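Local structure of Slr0280 protein (Synechocystis sp., 5H3K) at residues V104-G109 with S129-F134; S387-T392 with R397-Y402; N484-S487 with F492-F495. The protein is of unknown function, but carries a phosphodiester glycosidase (NAGPA) family region and so may hydrolyse a sugar phosphodiester. One frame throughout, in Å; residues are numbered along the deposited sequence.

Followed from the N terminus, the three contacts come in series, so that none nests within or crosses another. Interaction 1 closes a loop of 19 residues, most of them in strands 112-119 and 122-126, and ties the end of strand 101-105 to the loop before strand 138-140. Interaction 2 zips up the hairpin of strands 379-392 and 397-403 across a four-residue turn, and interaction 3 fastens strand 481-488 to the 3-10 segment that follows it. The centres of interactions 1 and 2 lie about 64 Å apart, on opposite sides of the chain's centre. Interactions 2 and 3 touch, because strands 379-392 and 481-488 are neighbours in one sheet.

Interaction 1 (V104-G109 with S129-F134); sequences VQWFSG and SLLQGF
W106 reaches across to L131 and F134 with the outer rim of its six-membered ring, and the two partners meet it at different angles. CE2 of F134 lies at the indole edge, close to its plane, 4.0 Å from CZ3 of W106; the phenyl plane stands nearly upright to that of the indole, and the two side chains slant across one another. L131 runs at about a right angle to the tryptophan and brings one methyl, CD2, to 3.8 Å from the same CZ3. The indole gets this far because its CG stands trans to the main-chain N (chi1 -173°), which carries the ring across to the other segment although the nearest CA atoms, of W106 and L130, are 8.7 Å apart. One face of the indole is occupied from within its own segment: CD2 of F107 sits 3.6 Å above the plane of the W106 ring, over its centre. The ring of F176 meets the indole with the planes about 20° apart, and NE1 makes a weak hydrogen bond to L89 O. Behind the ring, S108 OG accepts a nearly straight bond (168°) from W106 N at 3.1 Å, a fitting task for a small hydroxyl in a tight bend. Replacing W106 by an alanine would probably open a gap beside L131 and F134 and leave L89 O without its indole donor. No hydrogen bond joins the two segments; large apolar side chains suit this buried place because cohesion rests on shape and the exclusion of water.

Interaction 2 (S387-T392 with R397-Y402); sequences SEIITT and RLTANY
E388 and A400 face each other as a hydrogen-bonded antiparallel pair, and each satisfies both backbone polar atoms of the other: E388 N gives to A400 O at 3.1 Å, almost straight (176°), and A400 N gives to E388 O at 2.8 Å. Two residues on, I390 and L398 repeat the exchange, at 2.7 Å both from I390 N to L398 O and from L398 N to I390 O. I389 and T399 lie between these rungs, T391 and R397 beyond the second, toward the turn; both are non-hydrogen-bonded pairs. This is the ladder of a beta hairpin, strands 379-392 and 397-403, with T392 OG1 bonded to S394 OG in the turn. The backbones of S387, I389 and T391 are served from the far edge, by R486, N484 and N482 of strand 481-488, while N401 and Y402 pair with strand 411-415. E388 is buried, its CB beside that of the small A400, and its OE1 forms a salt bridge with R414 NE; a water 2.8 Å from E388 OE1 probably donates to it, with a weaker link to Y402 O. A400 packs on I412 and L398 on I470, apolar residues fitting this covered face. On the other face, R397 bends at chi3 (137°) and lays its guanidinium flat on I389, whose CG2 lies 3.5 Å from the guanidinium plane, over its centre. An arginine suits this more exposed side, and the isoleucine does not compete for its N-H donors. CD1 of I389 branches off toward T399, 3.6 Å from its CG2.

Interaction 3 (N484-S487 with F492-F495); sequences NGRS and FNAF
N493 grips the backbone of S487 with both ends of its side-chain amide, and these two hydrogen bonds dominate the contact. OD1 of N493 takes the N-H of S487 at 2.8 Å, almost straight at 170°, on a lone pair in the carbonyl plane. ND2 of N493 returns a bond to S487 O at 3.0 Å; this one is more bent (148°), and the donor is tilted out of the plane of the serine carbonyl. With CG trans to the main-chain carbonyl carbon (chi1 -63°), N493 presents one amide that does the work of the two peptide groups a neighbouring strand would offer. Its ND2 also bonds to E490 O, so the amide links strand 481-488 to E490 in the connection that follows it, and its rotation is fixed by partners of opposite kind.

The charged interaction lies alongside. R486 extends past N493, with CG of R486 4.1 Å from ND2 of N493. Farther out, its NE forms a salt bridge with OE1 of E490, which lies in the same connection.

Van der Waals contact is slighter: CB of S487 meets CB of F492 at 3.8 Å. Beyond that carbon the phenyl leads away from the strand, onto L384, A370 and A372, where a large ring suits the buried side of the sheet. S487, being small, lets the 3-10 segment come close and still packs on L384 and L386.

An asparagine fits here because one planar group supplies both an acceptor and a donor, so the N-H and C=O of a single strand residue, turned away from strand 379-392, are satisfied without a further strand.

Interaction 1 (V104-G109 with S129-F134)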
loop_
_atom_site.group_PDB
_atom_site.type_symbol
_atom_site.label_atom_id
_atom_site.label_comp_id
_atom_site.label_asym_id
_atom_site.label_seq_id
_atom_site.Cartn_x
_atom_site.Cartn_y
_atom_site.Cartn_z
ATOM N N VAL A 104 -16.656 10.705 -16.980
ATOM C CA VAL A 104 -16.207 9.368 -17.361
ATOM C C VAL A 104 -16.445 9.133 -18.849
ATOM O O VAL A 104 -17.265 9.816 -19.467
ATOM C CB VAL A 104 -16.921 8.249 -16.544
ATOM C CG1 VAL A 104 -16.637 8.375 -15.030
ATOM C CG2 VAL A 104 -18.431 8.243 -16.814
ATOM N N GLN A 105 -15.707 8.185 -19.422
ATOM C CA GLN A 105 -15.987 7.688 -20.766
ATOM C C GLN A 105 -16.133 6.176 -20.708
ATOM O O GLN A 105 -15.277 5.485 -20.152
ATOM C CB GLN A 105 -14.880 8.079 -21.754
ATOM C CG GLN A 105 -14.967 9.511 -22.277
ATOM C CD GLN A 105 -16.118 9.725 -23.268
ATOM O OE1 GLN A 105 -17.275 9.408 -22.980
ATOM N NE2 GLN A 105 -15.797 10.270 -24.443
ATOM N N TRP A 106 -17.232 5.670 -21.255
ATOM C CA TRP A 106 -17.476 4.232 -21.293
ATOM C C TRP A 106 -18.501 3.938 -22.386
ATOM O O TRP A 106 -19.717 3.982 -22.150
ATOM C CB TRP A 106 -17.950 3.704 -19.924
ATOM C CG TRP A 106 -18.058 2.200 -19.865
ATOM C CD1 TRP A 106 -17.031 1.301 -19.782
ATOM C CD2 TRP A 106 -19.269 1.425 -19.895
ATOM N NE1 TRP A 106 -17.530 0.015 -19.764
ATOM C CE2 TRP A 106 -18.891 0.070 -19.829
ATOM C CE3 TRP A 106 -20.622 1.751 -19.973
ATOM C CZ2 TRP A 106 -19.837 -0.956 -19.837
ATOM C CZ3 TRP A 106 -21.556 0.725 -19.978
ATOM C CH2 TRP A 106 -21.159 -0.609 -19.911
ATOM N N PHE A 107 -17.991 3.643 -23.581
ATOM C CA PHE A 107 -18.819 3.435 -24.763
ATOM C C PHE A 107 -19.812 4.587 -24.925
ATOM O O PHE A 107 -21.011 4.378 -25.094
ATOM C CB PHE A 107 -19.532 2.091 -24.682
ATOM C CG PHE A 107 -18.591 0.908 -24.645
ATOM C CD1 PHE A 107 -17.995 0.441 -25.807
ATOM C CD2 PHE A 107 -18.301 0.269 -23.448
ATOM C CE1 PHE A 107 -17.131 -0.648 -25.784
ATOM C CE2 PHE A 107 -17.433 -0.819 -23.415
ATOM C CZ PHE A 107 -16.853 -1.277 -24.585
ATOM N N SER A 108 -19.287 5.803 -24.863
ATOM C CA SER A 108 -20.098 7.006 -24.972
ATOM C C SER A 108 -19.516 7.994 -25.983
ATOM O O SER A 108 -18.304 8.207 -26.029
ATOM C CB SER A 108 -20.254 7.657 -23.592
ATOM O OG SER A 108 -19.064 7.566 -22.822
ATOM N N GLY A 109 -20.375 8.588 -26.807
ATOM C CA GLY A 109 -19.933 9.650 -27.698
ATOM C C GLY A 109 -19.616 10.911 -26.909
ATOM O O GLY A 109 -18.603 11.582 -27.149
ATOM N N SER A 129 -27.718 6.154 -13.877
ATOM C CA SER A 129 -28.079 6.603 -15.220
ATOM C C SER A 129 -27.209 5.968 -16.288
ATOM O O SER A 129 -27.693 5.591 -17.363
ATOM C CB SER A 129 -27.992 8.121 -15.321
ATOM O OG SER A 129 -29.070 8.718 -14.624
ATOM N N LEU A 130 -25.919 5.864 -15.984
ATOM C CA LEU A 130 -24.947 5.278 -16.894
ATOM C C LEU A 130 -25.403 3.914 -17.386
ATOM O O LEU A 130 -25.271 3.589 -18.563
ATOM C CB LEU A 130 -23.605 5.123 -16.178
ATOM C CG LEU A 130 -22.426 4.616 -17.003
ATOM C CD1 LEU A 130 -22.090 5.604 -18.103
ATOM C CD2 LEU A 130 -21.226 4.400 -16.099
ATOM N N LEU A 131 -25.946 3.122 -16.471
ATOM C CA LEU A 131 -26.263 1.723 -16.753
ATOM C C LEU A 131 -27.755 1.479 -16.874
ATOM O O LEU A 131 -28.201 0.333 -16.855
ATOM C CB LEU A 131 -25.712 0.835 -15.643
ATOM C CG LEU A 131 -24.206 0.961 -15.422
ATOM C CD1 LEU A 131 -23.771 0.086 -14.262
ATOM C CD2 LEU A 131 -23.483 0.588 -16.709
ATOM N N GLN A 132 -28.519 2.562 -16.998
ATOM C CA GLN A 132 -29.980 2.483 -16.976
ATOM C C GLN A 132 -30.559 1.597 -18.085
ATOM O O GLN A 132 -31.530 0.869 -17.866
ATOM C CB GLN A 132 -30.593 3.888 -17.037
ATOM C CG GLN A 132 -31.857 4.035 -16.200
ATOM C CD GLN A 132 -32.045 5.447 -15.665
ATOM O OE1 GLN A 132 -31.867 6.429 -16.392
ATOM N NE2 GLN A 132 -32.396 5.557 -14.381
ATOM N N GLY A 133 -29.949 1.652 -19.266
ATOM C CA GLY A 133 -30.427 0.881 -20.397
ATOM C C GLY A 133 -30.423 -0.616 -20.164
ATOM O O GLY A 133 -31.111 -1.355 -20.869
ATOM N N PHE A 134 -29.658 -1.072 -19.173
ATOM C CA PHE A 134 -29.455 -2.503 -18.979
ATOM C C PHE A 134 -30.350 -3.122 -17.912
ATOM O O PHE A 134 -30.218 -4.309 -17.590
ATOM C CB PHE A 134 -27.976 -2.791 -18.704
ATOM C CG PHE A 134 -27.058 -2.209 -19.738
ATOM C CD1 PHE A 134 -27.153 -2.610 -21.063
ATOM C CD2 PHE A 134 -26.114 -1.250 -19.394
ATOM C CE1 PHE A 134 -26.316 -2.068 -22.036
ATOM C CE2 PHE A 134 -25.271 -0.704 -20.356
ATOM C CZ PHE A 134 -25.371 -1.117 -21.681
#

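Interaction 2 (S387-T392 with R397-Y402)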
loop_
_atom_site.group_PDB
_atom_site.type_symbol
_atom_site.label_atom_id
_atom_site.label_comp_id
_atom_site.label_asym_id
_atom_site.label_seq_id
_atom_site.Cartn_x
_atom_site.Cartn_y
_atom_site.Cartn_z
ATOM N N SER A 387 16.658 3.950 22.605
ATOM C CA SER A 387 17.265 3.136 23.648
ATOM C C SER A 387 16.329 3.112 24.842
ATOM O O SER A 387 15.709 4.124 25.178
ATOM C CB SER A 387 18.657 3.647 24.037
ATOM O OG SER A 387 18.587 4.919 24.646
ATOM N N GLU A 388 16.200 1.941 25.458
ATOM C CA GLU A 388 15.400 1.816 26.665
ATOM C C GLU A 388 16.332 1.549 27.823
ATOM O O GLU A 388 17.132 0.619 27.771
ATOM C CB GLU A 388 14.408 0.658 26.539
ATOM C CG GLU A 388 13.432 0.816 25.374
ATOM C CD GLU A 388 12.303 -0.190 25.410
ATOM O OE1 GLU A 388 12.568 -1.407 25.252
ATOM O OE2 GLU A 388 11.146 0.243 25.606
ATOM N N ILE A 389 16.236 2.376 28.858
ATOM C CA ILE A 389 16.983 2.133 30.089
ATOM C C ILE A 389 16.104 1.338 31.034
ATOM O O ILE A 389 14.984 1.750 31.355
ATOM C CB ILE A 389 17.397 3.436 30.779
ATOM C CG1 ILE A 389 18.270 4.266 29.837
ATOM C CG2 ILE A 389 18.152 3.127 32.067
ATOM C CD1 ILE A 389 19.374 3.455 29.213
ATOM N N ILE A 390 16.603 0.181 31.452
ATOM C CA ILE A 390 15.909 -0.630 32.435
ATOM C C ILE A 390 16.617 -0.425 33.769
ATOM O O ILE A 390 17.813 -0.696 33.874
ATOM C CB ILE A 390 15.970 -2.116 32.070
ATOM C CG1 ILE A 390 15.408 -2.349 30.664
ATOM C CG2 ILE A 390 15.222 -2.964 33.109
ATOM C CD1 ILE A 390 15.437 -3.817 30.236
ATOM N N THR A 391 15.874 0.062 34.764
ATOM C CA THR A 391 16.420 0.372 36.085
ATOM C C THR A 391 15.791 -0.560 37.118
ATOM O O THR A 391 14.566 -0.653 37.213
ATOM C CB THR A 391 16.127 1.834 36.485
ATOM O OG1 THR A 391 16.764 2.721 35.562
ATOM C CG2 THR A 391 16.653 2.135 37.894
ATOM N N THR A 392 16.631 -1.254 37.879
ATOM C CA THR A 392 16.161 -2.219 38.876
ATOM C C THR A 392 15.872 -1.556 40.218
ATOM O O THR A 392 16.137 -0.365 40.413
ATOM C CB THR A 392 17.195 -3.318 39.149
ATOM O OG1 THR A 392 18.260 -2.770 39.936
ATOM C CG2 THR A 392 17.756 -3.898 37.857
ATOM N N ARG A 397 21.412 -0.124 36.193
ATOM C CA ARG A 397 20.839 0.185 34.886
ATOM C C ARG A 397 21.278 -0.814 33.823
ATOM O O ARG A 397 22.434 -1.224 33.787
ATOM C CB ARG A 397 21.243 1.596 34.455
ATOM C CG ARG A 397 20.671 2.697 35.314
ATOM C CD ARG A 397 21.144 4.043 34.839
ATOM N NE ARG A 397 20.037 4.993 34.843
ATOM C CZ ARG A 397 19.744 5.818 33.842
ATOM N NH1 ARG A 397 20.486 5.831 32.741
ATOM N NH2 ARG A 397 18.701 6.635 33.945
ATOM N N LEU A 398 20.346 -1.199 32.953
ATOM C CA LEU A 398 20.689 -1.951 31.757
ATOM C C LEU A 398 20.139 -1.175 30.566
ATOM O O LEU A 398 19.096 -0.519 30.674
ATOM C CB LEU A 398 20.057 -3.348 31.779
ATOM C CG LEU A 398 20.524 -4.356 32.831
ATOM C CD1 LEU A 398 19.636 -5.605 32.820
ATOM C CD2 LEU A 398 21.978 -4.725 32.593
ATOM N N THR A 399 20.829 -1.240 29.433
ATOM C CA THR A 399 20.324 -0.586 28.228
ATOM C C THR A 399 19.879 -1.656 27.249
ATOM O O THR A 399 20.653 -2.547 26.898
ATOM C CB THR A 399 21.370 0.303 27.547
ATOM O OG1 THR A 399 22.309 -0.523 26.850
ATOM C CG2 THR A 399 22.098 1.158 28.570
ATOM N N ALA A 400 18.619 -1.584 26.832
ATOM C CA ALA A 400 18.108 -2.488 25.814
ATOM C C ALA A 400 18.079 -1.740 24.481
ATOM O O ALA A 400 17.573 -0.620 24.403
ATOM C CB ALA A 400 16.722 -2.963 26.193
ATOM N N ASN A 401 18.628 -2.350 23.438
ATOM C CA ASN A 401 18.744 -1.669 22.153
ATOM C C ASN A 401 17.836 -2.213 21.053
ATOM O O ASN A 401 17.875 -1.725 19.917
ATOM C CB ASN A 401 20.199 -1.698 21.671
ATOM C CG ASN A 401 21.110 -0.829 22.517
ATOM O OD1 ASN A 401 22.147 -1.290 23.003
ATOM N ND2 ASN A 401 20.723 0.431 22.709
ATOM N N TYR A 402 17.040 -3.227 21.380
ATOM C CA TYR A 402 16.115 -3.817 20.421
ATOM C C TYR A 402 14.766 -4.015 21.092
ATOM O O TYR A 402 14.688 -4.515 22.217
ATOM C CB TYR A 402 16.668 -5.148 19.893
ATOM C CG TYR A 402 18.073 -4.985 19.372
ATOM C CD1 TYR A 402 18.304 -4.500 18.087
ATOM C CD2 TYR A 402 19.170 -5.258 20.180
ATOM C CE1 TYR A 402 19.591 -4.319 17.616
ATOM C CE2 TYR A 402 20.466 -5.080 19.719
ATOM C CZ TYR A 402 20.667 -4.610 18.440
ATOM O OH TYR A 402 21.959 -4.432 17.985
HETATM O O HOH W 1 14.786 -1.834 23.642
#

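Interaction 3 (N484-S487 with F492-F495)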
loop_
_atom_site.group_PDB
_atom_site.type_symbol
_atom_site.label_atom_id
_atom_site.label_comp_id
_atom_site.label_asym_id
_atom_site.label_seq_id
_atom_site.Cartn_x
_atom_site.Cartn_y
_atom_site.Cartn_z
ATOM N N ASN A 484 12.421 2.986 30.755
ATOM C CA ASN A 484 12.265 4.348 30.270
ATOM C C ASN A 484 12.884 4.456 28.873
ATOM O O ASN A 484 14.086 4.244 28.699
ATOM C CB ASN A 484 12.927 5.325 31.257
ATOM C CG ASN A 484 12.628 6.789 30.942
ATOM O OD1 ASN A 484 13.359 7.437 30.190
ATOM N ND2 ASN A 484 11.560 7.320 31.539
ATOM N N GLY A 485 12.064 4.787 27.883
ATOM C CA GLY A 485 12.542 4.879 26.512
ATOM C C GLY A 485 12.692 6.306 26.020
ATOM O O GLY A 485 11.901 7.184 26.374
ATOM N N ARG A 486 13.704 6.536 25.189
ATOM C CA ARG A 486 13.956 7.858 24.630
ATOM C C ARG A 486 14.451 7.757 23.193
ATOM O O ARG A 486 15.396 7.009 22.908
ATOM C CB ARG A 486 14.989 8.599 25.479
ATOM C CG ARG A 486 15.308 9.983 24.975
ATOM C CD ARG A 486 15.996 10.804 26.060
ATOM N NE ARG A 486 16.458 12.090 25.544
ATOM C CZ ARG A 486 17.404 12.834 26.116
ATOM N NH1 ARG A 486 17.994 12.427 27.234
ATOM N NH2 ARG A 486 17.763 13.989 25.569
ATOM N N SER A 487 13.828 8.516 22.292
ATOM C CA SER A 487 14.218 8.488 20.881
ATOM C C SER A 487 15.258 9.560 20.575
ATOM O O SER A 487 15.318 10.586 21.245
ATOM C CB SER A 487 13.007 8.687 19.969
ATOM O OG SER A 487 11.984 7.780 20.317
ATOM N N PHE A 492 11.761 13.387 17.823
ATOM C CA PHE A 492 10.890 12.234 17.610
ATOM C C PHE A 492 10.035 11.943 18.834
ATOM O O PHE A 492 8.947 11.377 18.717
ATOM C CB PHE A 492 11.691 10.995 17.207
ATOM C CG PHE A 492 11.918 10.883 15.722
ATOM C CD1 PHE A 492 10.976 10.265 14.910
ATOM C CD2 PHE A 492 13.074 11.388 15.142
ATOM C CE1 PHE A 492 11.179 10.153 13.529
ATOM C CE2 PHE A 492 13.293 11.283 13.767
ATOM C CZ PHE A 492 12.341 10.670 12.961
ATOM N N ASN A 493 10.508 12.337 20.014
ATOM C CA ASN A 493 9.745 12.083 21.238
ATOM C C ASN A 493 8.395 12.804 21.303
ATOM O O ASN A 493 7.514 12.444 22.097
ATOM C CB ASN A 493 10.595 12.401 22.461
ATOM C CG ASN A 493 11.806 11.519 22.548
ATOM O OD1 ASN A 493 11.693 10.320 22.821
ATOM N ND2 ASN A 493 12.975 12.091 22.285
ATOM N N ALA A 494 8.227 13.814 20.462
ATOM C CA ALA A 494 6.974 14.560 20.428
ATOM C C ALA A 494 5.876 13.841 19.659
ATOM O O ALA A 494 4.698 14.187 19.795
ATOM C CB ALA A 494 7.207 15.948 19.835
ATOM N N PHE A 495 6.235 12.847 18.842
ATOM C CA PHE A 495 5.257 12.299 17.895
ATOM C C PHE A 495 4.786 10.895 18.266
ATOM O O PHE A 495 5.603 10.000 18.469
ATOM C CB PHE A 495 5.818 12.318 16.466
ATOM C CG PHE A 495 6.158 13.702 15.974
ATOM C CD1 PHE A 495 5.198 14.486 15.355
ATOM C CD2 PHE A 495 7.433 14.236 16.169
ATOM C CE1 PHE A 495 5.509 15.790 14.903
ATOM C CE2 PHE A 495 7.750 15.530 15.730
ATOM C CZ PHE A 495 6.789 16.300 15.091
#